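Local coordinates for ABC transporter, substrate-binding protein (Clostridium perfringens, PDB 4EDP), which probably binds a solute outside the cell membrane and delivers it to the membrane-spanning permease of an ABC import system, at residues A[156-159]-A[160-163]; A[206-209]-A[210-213]; A[224-228]-A[229-233]. One frame throughout, in Å; residues are numbered along the deposited sequence. Where two conformers were deposited one is given.

Interaction 1 (A[156-159]-A[160-163])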
ATOM      1  N   TRP A 156      -4.281 -18.403  -3.847  1.00 11.74           N
ATOM      2  CA  TRP A 156      -3.925 -17.591  -4.998  1.00 11.16           C
ATOM      3  C   TRP A 156      -3.839 -18.466  -6.256  1.00 12.43           C
ATOM      4  O   TRP A 156      -4.247 -18.048  -7.347  1.00 11.64           O
ATOM      5  CB  TRP A 156      -2.564 -16.911  -4.807  1.00 10.89           C
ATOM      6  CG  TRP A 156      -2.498 -15.858  -3.726  1.00 11.09           C
ATOM      7  CD1 TRP A 156      -1.714 -15.891  -2.593  1.00 12.26           C
ATOM      8  CD2 TRP A 156      -3.220 -14.621  -3.667  1.00 10.43           C
ATOM      9  NE1 TRP A 156      -1.916 -14.761  -1.846  1.00 13.11           N
ATOM     10  CE2 TRP A 156      -2.825 -13.961  -2.481  1.00 10.24           C
ATOM     11  CE3 TRP A 156      -4.168 -14.003  -4.492  1.00 12.03           C
ATOM     12  CZ2 TRP A 156      -3.359 -12.740  -2.097  1.00 14.92           C
ATOM     13  CZ3 TRP A 156      -4.686 -12.791  -4.107  1.00 11.48           C
ATOM     14  CH2 TRP A 156      -4.295 -12.172  -2.929  1.00 12.35           C
ATOM     15  N   GLU A 157      -3.308 -19.677  -6.091  1.00 11.96           N
ATOM     16  CA  GLU A 157      -3.140 -20.591  -7.214  1.00 13.17           C
ATOM     17  C   GLU A 157      -4.461 -20.986  -7.884  1.00 13.01           C
ATOM     18  O   GLU A 157      -4.470 -21.317  -9.071  1.00 11.61           O
ATOM     19  CB  GLU A 157      -2.354 -21.831  -6.798  1.00 14.48           C
ATOM     20  CG  GLU A 157      -0.897 -21.523  -6.359  1.00 17.58           C
ATOM     21  CD  GLU A 157      -0.703 -20.945  -4.953  1.00 23.51           C
ATOM     22  OE1 GLU A 157      -1.673 -20.814  -4.148  1.00 19.38           O
ATOM     23  OE2 GLU A 157       0.489 -20.658  -4.637  1.00 23.21           O
ATOM     24  N   ASP A 158      -5.554 -20.951  -7.125  1.00 12.31           N
ATOM     25  CA  ASP A 158      -6.887 -21.274  -7.659  1.00 13.74           C
ATOM     26  C   ASP A 158      -7.315 -20.300  -8.766  1.00 13.34           C
ATOM     27  O   ASP A 158      -8.200 -20.621  -9.561  1.00 14.09           O
ATOM     28  CB  ASP A 158      -7.968 -21.326  -6.559  1.00 11.05           C
ATOM     29  CG  ASP A 158      -7.866 -22.545  -5.660  1.00 16.26           C
ATOM     30  OD1 ASP A 158      -7.294 -23.590  -6.061  1.00 16.42           O
ATOM     31  OD2 ASP A 158      -8.415 -22.462  -4.544  1.00 16.58           O
ATOM     32  N   LEU A 159      -6.699 -19.119  -8.835  1.00 12.36           N
ATOM     33  CA  LEU A 159      -7.037 -18.150  -9.894  1.00 12.02           C
ATOM     34  C   LEU A 159      -6.701 -18.697 -11.291  1.00 11.94           C
ATOM     35  O   LEU A 159      -7.242 -18.227 -12.285  1.00 12.46           O
ATOM     36  CB  LEU A 159      -6.307 -16.816  -9.662  1.00 12.33           C
ATOM     37  CG  LEU A 159      -6.753 -16.030  -8.414  1.00 12.47           C
ATOM     38  CD1 LEU A 159      -5.809 -14.836  -8.181  1.00 13.33           C
ATOM     39  CD2 LEU A 159      -8.211 -15.568  -8.522  1.00 17.36           C
ATOM     40  N   TRP A 160      -5.817 -19.691 -11.347  1.00 11.32           N
ATOM     41  CA  TRP A 160      -5.423 -20.350 -12.597  1.00 12.06           C
ATOM     42  C   TRP A 160      -6.353 -21.468 -13.061  1.00 12.96           C
ATOM     43  O   TRP A 160      -6.157 -22.013 -14.145  1.00 14.08           O
ATOM     44  CB  TRP A 160      -4.001 -20.915 -12.482  1.00 11.16           C
ATOM     45  CG  TRP A 160      -2.883 -19.923 -12.700  1.00 11.35           C
ATOM     46  CD1 TRP A 160      -2.119 -19.818 -13.819  1.00 13.77           C
ATOM     47  CD2 TRP A 160      -2.406 -18.903 -11.796  1.00  9.80           C
ATOM     48  NE1 TRP A 160      -1.213 -18.800 -13.688  1.00 13.27           N
ATOM     49  CE2 TRP A 160      -1.363 -18.220 -12.458  1.00 13.94           C
ATOM     50  CE3 TRP A 160      -2.758 -18.498 -10.510  1.00 12.97           C
ATOM     51  CZ2 TRP A 160      -0.675 -17.165 -11.880  1.00 13.26           C
ATOM     52  CZ3 TRP A 160      -2.069 -17.454  -9.933  1.00 14.18           C
ATOM     53  CH2 TRP A 160      -1.040 -16.796 -10.614  1.00 13.52           C
ATOM     54  N   LYS A 161      -7.363 -21.810 -12.273  1.00 12.52           N
ATOM     55  CA  LYS A 161      -8.298 -22.887 -12.634  1.00 14.40           C
ATOM     56  C   LYS A 161      -8.973 -22.647 -13.974  1.00 13.33           C
ATOM     57  O   LYS A 161      -9.414 -21.538 -14.265  1.00 14.05           O
ATOM     58  CB  LYS A 161      -9.373 -23.061 -11.563  1.00 14.49           C
ATOM     59  CG  LYS A 161      -8.844 -23.753 -10.316  1.00 20.53           C
ATOM     60  CD  LYS A 161      -9.769 -23.659  -9.124  1.00 24.89           C
ATOM     61  CE  LYS A 161     -11.126 -24.230  -9.357  1.00 27.08           C
ATOM     62  NZ  LYS A 161     -11.787 -24.406  -8.013  1.00 27.49           N
ATOM     63  N   PRO A 162      -9.069 -23.699 -14.779  1.00 14.35           N
ATOM     64  CA  PRO A 162      -9.681 -23.605 -16.108  1.00 15.78           C
ATOM     65  C   PRO A 162     -11.142 -23.189 -16.048  1.00 16.46           C
ATOM     66  O   PRO A 162     -11.665 -22.643 -17.019  1.00 17.42           O
ATOM     67  CB  PRO A 162      -9.512 -25.005 -16.674  1.00 17.13           C
ATOM     68  CG  PRO A 162      -9.287 -25.883 -15.501  1.00 20.07           C
ATOM     69  CD  PRO A 162      -8.585 -25.058 -14.489  1.00 15.41           C
ATOM     70  N   GLU A 163     -11.811 -23.431 -14.919  1.00 15.84           N
ATOM     71  CA  GLU A 163     -13.200 -22.998 -14.816  1.00 16.89           C
ATOM     72  C   GLU A 163     -13.344 -21.473 -14.804  1.00 16.18           C
ATOM     73  O   GLU A 163     -14.463 -20.944 -15.007  1.00 17.84           O
ATOM     74  CB  GLU A 163     -13.874 -23.550 -13.556  1.00 18.17           C
ATOM     75  CG  GLU A 163     -14.085 -25.033 -13.517  1.00 21.60           C
ATOM     76  CD  GLU A 163     -12.856 -25.872 -13.158  1.00 26.87           C
ATOM     77  OE1 GLU A 163     -11.750 -25.344 -12.853  1.00 21.21           O
ATOM     78  OE2 GLU A 163     -13.036 -27.114 -13.172  1.00 31.49           O
TER
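A short run of 3-10 winding in the loop between strands 135-145 and 168-171 brings Trp160 back against the carbonyls of Trp156 and Glu157. Its backbone N donates to Glu157 O (3.1 Å), and Lys161 N repeats the step to Asp158 O; both bonds are of the i to i+3 kind that marks such winding. The indole of Trp160 folds over the start of the turn: with CG beside the backbone N (chi1 -81°), its six-membered ring turns an edge to the chain, and Trp156 O lies in the ring plane, at that edge, 3.4 Å from Trp160 CZ3. The opposite end of the indole is polar and is held by Glu204 O through NE1, while Lys188 makes a cation-pi contact with the ring. In the two-lobed periplasmic-binding-protein fold this loop borders the sheet: Leu159 and Trp156 drop their apolar groups onto Ile143 and Val235, Leu159 CB also touching Trp160 CE3 at 4.0 Å. On the outer side Asp158 and Lys161 run side by side. Their contact is aliphatic, CB of Asp158 to CD of Lys161 at 3.9 Å, for the charged atoms find other partners: Asp158 OD2 accepts from the backbone N of Asn154 and Ser155, and the lysine, bent at chi3 (58°), gives NZ to Glu152 O.

Interaction 2 (A[206-209]-A[210-213])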
ATOM      1  N   GLU A 206       1.588 -15.620 -18.150  1.00 14.77           N
ATOM      2  CA  GLU A 206       1.138 -16.006 -19.496  1.00 16.48           C
ATOM      3  C   GLU A 206       0.069 -17.081 -19.372  1.00 16.00           C
ATOM      4  O   GLU A 206      -0.955 -17.059 -20.087  1.00 15.87           O
ATOM      5  CB  GLU A 206       2.275 -16.594 -20.367  1.00 18.60           C
ATOM      6  CG  GLU A 206       3.348 -15.663 -20.734  1.00 21.72           C
ATOM      7  CD  GLU A 206       4.383 -16.300 -21.670  1.00 28.42           C
ATOM      8  OE1 GLU A 206       4.410 -17.545 -21.821  1.00 27.08           O
ATOM      9  OE2 GLU A 206       5.167 -15.537 -22.259  1.00 35.51           O
ATOM     10  N   ALA A 207       0.314 -18.041 -18.478  1.00 14.86           N
ATOM     11  CA  ALA A 207      -0.613 -19.142 -18.272  1.00 14.82           C
ATOM     12  C   ALA A 207      -1.954 -18.681 -17.704  1.00 14.05           C
ATOM     13  O   ALA A 207      -2.969 -19.352 -17.886  1.00 13.98           O
ATOM     14  CB  ALA A 207       0.004 -20.219 -17.377  1.00 13.75           C
ATOM     15  N   LEU A 208      -1.969 -17.545 -17.017  1.00 11.28           N
ATOM     16  CA  LEU A 208      -3.215 -17.037 -16.428  1.00 12.27           C
ATOM     17  C   LEU A 208      -4.096 -16.289 -17.443  1.00 12.59           C
ATOM     18  O   LEU A 208      -5.290 -16.074 -17.196  1.00 12.94           O
ATOM     19  CB  LEU A 208      -2.863 -16.074 -15.296  1.00 11.74           C
ATOM     20  CG  LEU A 208      -3.976 -15.502 -14.439  1.00 11.35           C
ATOM     21  CD1 LEU A 208      -4.704 -16.648 -13.689  1.00 12.01           C
ATOM     22  CD2 LEU A 208      -3.384 -14.493 -13.451  1.00 10.70           C
ATOM     23  N   LYS A 209      -3.509 -15.914 -18.575  1.00 12.92           N
ATOM     24  CA  LYS A 209      -4.202 -15.115 -19.603  1.00 14.44           C
ATOM     25  C   LYS A 209      -5.625 -15.513 -19.966  1.00 13.77           C
ATOM     26  O   LYS A 209      -6.465 -14.639 -20.097  1.00 15.09           O
ATOM     27  CB  LYS A 209      -3.389 -14.990 -20.885  1.00 16.06           C
ATOM     28  CG  LYS A 209      -2.084 -14.193 -20.781  1.00 21.18           C
ATOM     29  CD  LYS A 209      -1.264 -14.279 -22.085  1.00 25.69           C
ATOM     30  CE  LYS A 209      -1.997 -13.715 -23.303  1.00 29.47           C
ATOM     31  NZ  LYS A 209      -2.362 -12.263 -23.157  1.00 34.17           N
ATOM     32  N   PRO A 210      -5.902 -16.810 -20.179  1.00 12.90           N
ATOM     33  CA  PRO A 210      -7.284 -17.158 -20.536  1.00 12.24           C
ATOM     34  C   PRO A 210      -8.350 -16.771 -19.531  1.00 11.80           C
ATOM     35  O   PRO A 210      -9.524 -16.619 -19.910  1.00 13.35           O
ATOM     36  CB  PRO A 210      -7.245 -18.681 -20.689  1.00 12.95           C
ATOM     37  CG  PRO A 210      -5.838 -18.984 -21.028  1.00 13.26           C
ATOM     38  CD  PRO A 210      -5.006 -17.970 -20.261  1.00 13.47           C
ATOM     39  N   ASN A 211      -7.967 -16.609 -18.262  1.00 10.89           N
ATOM     40  CA  ASN A 211      -8.927 -16.250 -17.227  1.00 10.29           C
ATOM     41  C   ASN A 211      -9.094 -14.738 -16.998  1.00 11.84           C
ATOM     42  O   ASN A 211     -10.065 -14.301 -16.355  1.00 13.71           O
ATOM     43  CB  ASN A 211      -8.469 -16.890 -15.913  1.00 11.66           C
ATOM     44  CG  ASN A 211      -8.510 -18.396 -15.960  1.00 11.57           C
ATOM     45  OD1 ASN A 211      -8.953 -18.990 -16.955  1.00 12.94           O
ATOM     46  ND2 ASN A 211      -8.068 -19.041 -14.867  1.00 12.33           N
ATOM     47  N   VAL A 212      -8.155 -13.945 -17.490  1.00 11.91           N
ATOM     48  CA  VAL A 212      -8.171 -12.500 -17.262  1.00 12.73           C
ATOM     49  C   VAL A 212      -9.033 -11.716 -18.253  1.00 13.36           C
ATOM     50  O   VAL A 212      -8.769 -11.682 -19.441  1.00 14.68           O
ATOM     51  CB  VAL A 212      -6.746 -11.933 -17.278  1.00 13.58           C
ATOM     52  CG1 VAL A 212      -6.782 -10.430 -17.007  1.00 14.10           C
ATOM     53  CG2 VAL A 212      -5.907 -12.636 -16.241  1.00 12.98           C
ATOM     54  N   VAL A 213     -10.084 -11.105 -17.737  1.00 13.99           N
ATOM     55  CA  VAL A 213     -10.997 -10.280 -18.522  1.00 15.58           C
ATOM     56  C   VAL A 213     -10.322  -8.952 -18.765  1.00 17.56           C
ATOM     57  O   VAL A 213     -10.360  -8.404 -19.878  1.00 19.63           O
ATOM     58  CB  VAL A 213     -12.303 -10.070 -17.760  1.00 16.19           C
ATOM     59  CG1 VAL A 213     -13.166  -9.022 -18.444  1.00 19.35           C
ATOM     60  CG2 VAL A 213     -13.016 -11.389 -17.637  1.00 16.56           C
TER
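Where helix 199-208 runs out, the backbone makes two successive i to i+3 bonds, Asn211 N to Leu208 O at 2.9 Å and Val212 N to Lys209 O at 3.2 Å, which turn the chain from the helix into strand 212-216. Pro210 suits the corner because it has no N-H to give Glu206 O, the acceptor a continuing helix would use; its CD lies 4.2 Å from Glu206 O and 3.4 Å from Ala207 O, so the ring helps to stop the helical pattern of bonding. The ring also presses on the preceding side chain, Lys209 CB and Pro210 CD being closer than ordinary carbon contact. Inside the turn, Leu208 and Val212 cross at about a right angle. Leu208 reaches forward with CG opposite the backbone N (chi1 -175°), and its branch point meets Val212 CG2 at 3.9 Å; the same methyl rests 3.6 Å from Leu208 O. Both residues continue onto Ile168 of the neighbouring parallel strand, so branched aliphatic groups pack where helix meets sheet in this alpha/beta lobe. Asn211, buried, sets CB 3.5 Å from Leu208 O and carries its amide away to the 156-163 loop, where ND2 donates to both Leu159 O and Lys161 O. Lys209 remains on the surface, with NZ bonded to Ile349 O of helix 332-350. The chemistry thus divides by depth: aliphatic contact closes the inner side, while the buried side-chain amide of Asn211 gives ND2 to two main-chain carbonyls, which probably offsets much of the cost of burying that NH2.

Interaction 3 (A[224-228]-A[229-233])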
ATOM      1  N   ASN A 224     -18.672  -2.158 -10.972  0.50 25.08           N
ATOM      2  CA  ASN A 224     -19.518  -2.338 -12.151  0.50 26.41           C
ATOM      3  C   ASN A 224     -19.316  -3.691 -12.835  0.50 24.81           C
ATOM      4  O   ASN A 224     -20.275  -4.291 -13.321  0.50 25.73           O
ATOM      5  CB  ASN A 224     -19.271  -1.214 -13.158  0.50 27.57           C
ATOM      6  CG  ASN A 224     -19.798   0.121 -12.680  0.50 31.02           C
ATOM      7  OD1 ASN A 224     -20.623   0.184 -11.770  0.50 33.42           O
ATOM      8  ND2 ASN A 224     -19.343   1.195 -13.312  0.50 33.97           N
ATOM      9  N   MET A 225     -18.080  -4.177 -12.866  1.00 23.73           N
ATOM     10  CA  MET A 225     -17.795  -5.473 -13.508  1.00 22.95           C
ATOM     11  C   MET A 225     -18.474  -6.591 -12.734  1.00 21.80           C
ATOM     12  O   MET A 225     -18.988  -7.530 -13.328  1.00 21.47           O
ATOM     13  CB  MET A 225     -16.283  -5.714 -13.636  1.00 23.09           C
ATOM     14  CG  MET A 225     -15.571  -4.644 -14.462  1.00 27.24           C
ATOM     15  SD  MET A 225     -13.787  -4.907 -14.556  1.00 32.09           S
ATOM     16  CE  MET A 225     -13.805  -6.321 -15.610  1.00 21.82           C
ATOM     17  N   PHE A 226     -18.463  -6.509 -11.399  1.00 19.85           N
ATOM     18  CA  PHE A 226     -19.151  -7.502 -10.588  1.00 19.28           C
ATOM     19  C   PHE A 226     -20.662  -7.349 -10.716  1.00 21.74           C
ATOM     20  O   PHE A 226     -21.387  -8.348 -10.798  1.00 20.93           O
ATOM     21  CB  PHE A 226     -18.769  -7.382  -9.110  1.00 18.07           C
ATOM     22  CG  PHE A 226     -17.536  -8.131  -8.741  1.00 15.67           C
ATOM     23  CD1 PHE A 226     -17.602  -9.498  -8.517  1.00 14.67           C
ATOM     24  CD2 PHE A 226     -16.325  -7.480  -8.581  1.00 17.10           C
ATOM     25  CE1 PHE A 226     -16.478 -10.204  -8.144  1.00 16.00           C
ATOM     26  CE2 PHE A 226     -15.196  -8.181  -8.207  1.00 14.88           C
ATOM     27  CZ  PHE A 226     -15.267  -9.545  -8.003  1.00 16.59           C
ATOM     28  N   SER A 227     -21.144  -6.106 -10.715  0.50 23.29           N
ATOM     29  CA  SER A 227     -22.585  -5.855 -10.836  0.50 25.34           C
ATOM     30  C   SER A 227     -23.139  -6.354 -12.165  0.50 26.57           C
ATOM     31  O   SER A 227     -24.268  -6.835 -12.223  0.50 28.53           O
ATOM     32  CB  SER A 227     -22.903  -4.369 -10.657  0.50 26.22           C
ATOM     33  OG  SER A 227     -22.617  -3.954  -9.334  0.50 26.71           O
ATOM     34  N   ASN A 228     -22.355  -6.231 -13.233  1.00 26.84           N
ATOM     35  CA  ASN A 228     -22.781  -6.704 -14.551  1.00 29.03           C
ATOM     36  C   ASN A 228     -22.486  -8.183 -14.804  1.00 28.15           C
ATOM     37  O   ASN A 228     -22.813  -8.704 -15.866  1.00 29.64           O
ATOM     38  CB  ASN A 228     -22.114  -5.886 -15.659  1.00 30.09           C
ATOM     39  CG  ASN A 228     -22.498  -4.418 -15.621  1.00 35.45           C
ATOM     40  OD1 ASN A 228     -23.544  -4.046 -15.076  1.00 40.70           O
ATOM     41  ND2 ASN A 228     -21.656  -3.575 -16.211  1.00 40.07           N
ATOM     42  N   GLY A 229     -21.857  -8.857 -13.854  1.00 26.75           N
ATOM     43  CA  GLY A 229     -21.539 -10.274 -14.015  1.00 26.70           C
ATOM     44  C   GLY A 229     -20.394 -10.543 -14.980  1.00 26.79           C
ATOM     45  O   GLY A 229     -20.247 -11.664 -15.458  1.00 27.40           O
ATOM     46  N   GLU A 230     -19.575  -9.528 -15.257  1.00 25.71           N
ATOM     47  CA  GLU A 230     -18.434  -9.676 -16.168  1.00 24.85           C
ATOM     48  C   GLU A 230     -17.290 -10.485 -15.564  1.00 22.36           C
ATOM     49  O   GLU A 230     -16.450 -11.011 -16.300  1.00 22.96           O
ATOM     50  CB  GLU A 230     -17.855  -8.319 -16.550  1.00 26.14           C
ATOM     51  CG  GLU A 230     -18.792  -7.380 -17.277  1.00 33.39           C
ATOM     52  CD  GLU A 230     -18.115  -6.050 -17.579  1.00 40.16           C
ATOM     53  OE1 GLU A 230     -16.912  -6.051 -17.942  1.00 47.83           O
ATOM     54  OE2 GLU A 230     -18.787  -5.006 -17.458  1.00 45.97           O
ATOM     55  N   ILE A 231     -17.211 -10.493 -14.236  1.00 18.38           N
ATOM     56  CA  ILE A 231     -16.201 -11.246 -13.506  1.00 17.54           C
ATOM     57  C   ILE A 231     -16.849 -11.893 -12.292  1.00 17.56           C
ATOM     58  O   ILE A 231     -17.881 -11.431 -11.793  1.00 17.74           O
ATOM     59  CB  ILE A 231     -14.984 -10.373 -13.055  1.00 16.63           C
ATOM     60  CG1 ILE A 231     -15.439  -9.217 -12.151  1.00 15.36           C
ATOM     61  CG2 ILE A 231     -14.205  -9.829 -14.264  1.00 15.67           C
ATOM     62  CD1 ILE A 231     -14.312  -8.293 -11.649  1.00 14.27           C
ATOM     63  N   VAL A 232     -16.228 -12.981 -11.856  1.00 17.41           N
ATOM     64  CA  VAL A 232     -16.599 -13.754 -10.674  1.00 18.31           C
ATOM     65  C   VAL A 232     -15.579 -13.512  -9.563  1.00 15.95           C
ATOM     66  O   VAL A 232     -15.875 -13.707  -8.383  1.00 16.65           O
ATOM     67  CB  VAL A 232     -16.572 -15.261 -11.004  1.00 17.92           C
ATOM     68  CG1 VAL A 232     -16.500 -16.106  -9.757  1.00 23.26           C
ATOM     69  CG2 VAL A 232     -17.786 -15.624 -11.873  1.00 20.90           C
ATOM     70  N   ALA A 233     -14.358 -13.122  -9.941  1.00 14.79           N
ATOM     71  CA  ALA A 233     -13.287 -12.885  -8.961  1.00 13.62           C
ATOM     72  C   ALA A 233     -12.325 -11.783  -9.359  1.00 13.74           C
ATOM     73  O   ALA A 233     -12.106 -11.528 -10.547  1.00 12.64           O
ATOM     74  CB  ALA A 233     -12.477 -14.182  -8.730  1.00 13.82           C
TER
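Phe226 and Ile231 meet at about a right angle across the Schellman motif that ends helix 219-227. The phenyl ring presents a face to the isoleucine: Ile231 CG1 sits 3.9 Å from the Phe226 ring centroid, only 4° off the normal, a CH-pi contact, and Ile231 CD1 extends over the same face to lie 3.6 Å from Phe226 CE2. Ile231 manages this by placing CG1 between its backbone N and carbonyl carbon (chi1 59°), which leaves CG2 to reach Met225 CE at 3.8 Å. Met225, bent at chi3, touches both branches of the isoleucine, CE on CG2 and CB on CD1, whereas Phe226 meets the CG1-CD1 branch. The broad face of the ring matches the flat CG1-CD1 side of Ile231 in the buried region beside Ile244 of helix 238-247, where the chain passes from the helix into strand 233-237. The reversal that makes the contact possible comes from Gly229, whose positive phi (74°) is easily adopted without a CB, which would run into Asn228 O. Gly229 N bonds to Phe226 O at 3.1 Å, and the next N, of Glu230, bonds to Met225 O at 2.8 Å. Glu230 then turns back across Met225 at roughly a right angle, its aliphatic part lying by the helix end and its carboxylate remaining on the surface. There it runs alongside Asn228 with the amide and carboxylate almost coplanar, and Asn228 ND2 makes a weak but straight hydrogen bond to Glu230 OE2, 3.4 Å long.

All three interactions are chain turns in one lobe, bordering the sheet that includes strands 168-171, 212-216 and 233-237. Interactions 1 and 2 are joined by a polar bridge through Asn211 and by Leu208 CD1 against Leu159 O. Interactions 2 and 3 meet through Val213, whose methyls touch Met225, Glu230 and Ile231, a junction of van der Waals packing alone. Interactions 1 and 3 do not touch, their centres being about 17 Å apart. Each has a buried apolar side, but interaction 2 also buries an amide, whereas the polar ends of Asn228 and Glu230 in interaction 3 are exposed. All three carry two backbone bonds across their segments; interaction 3 adds the richest set of side-chain contacts.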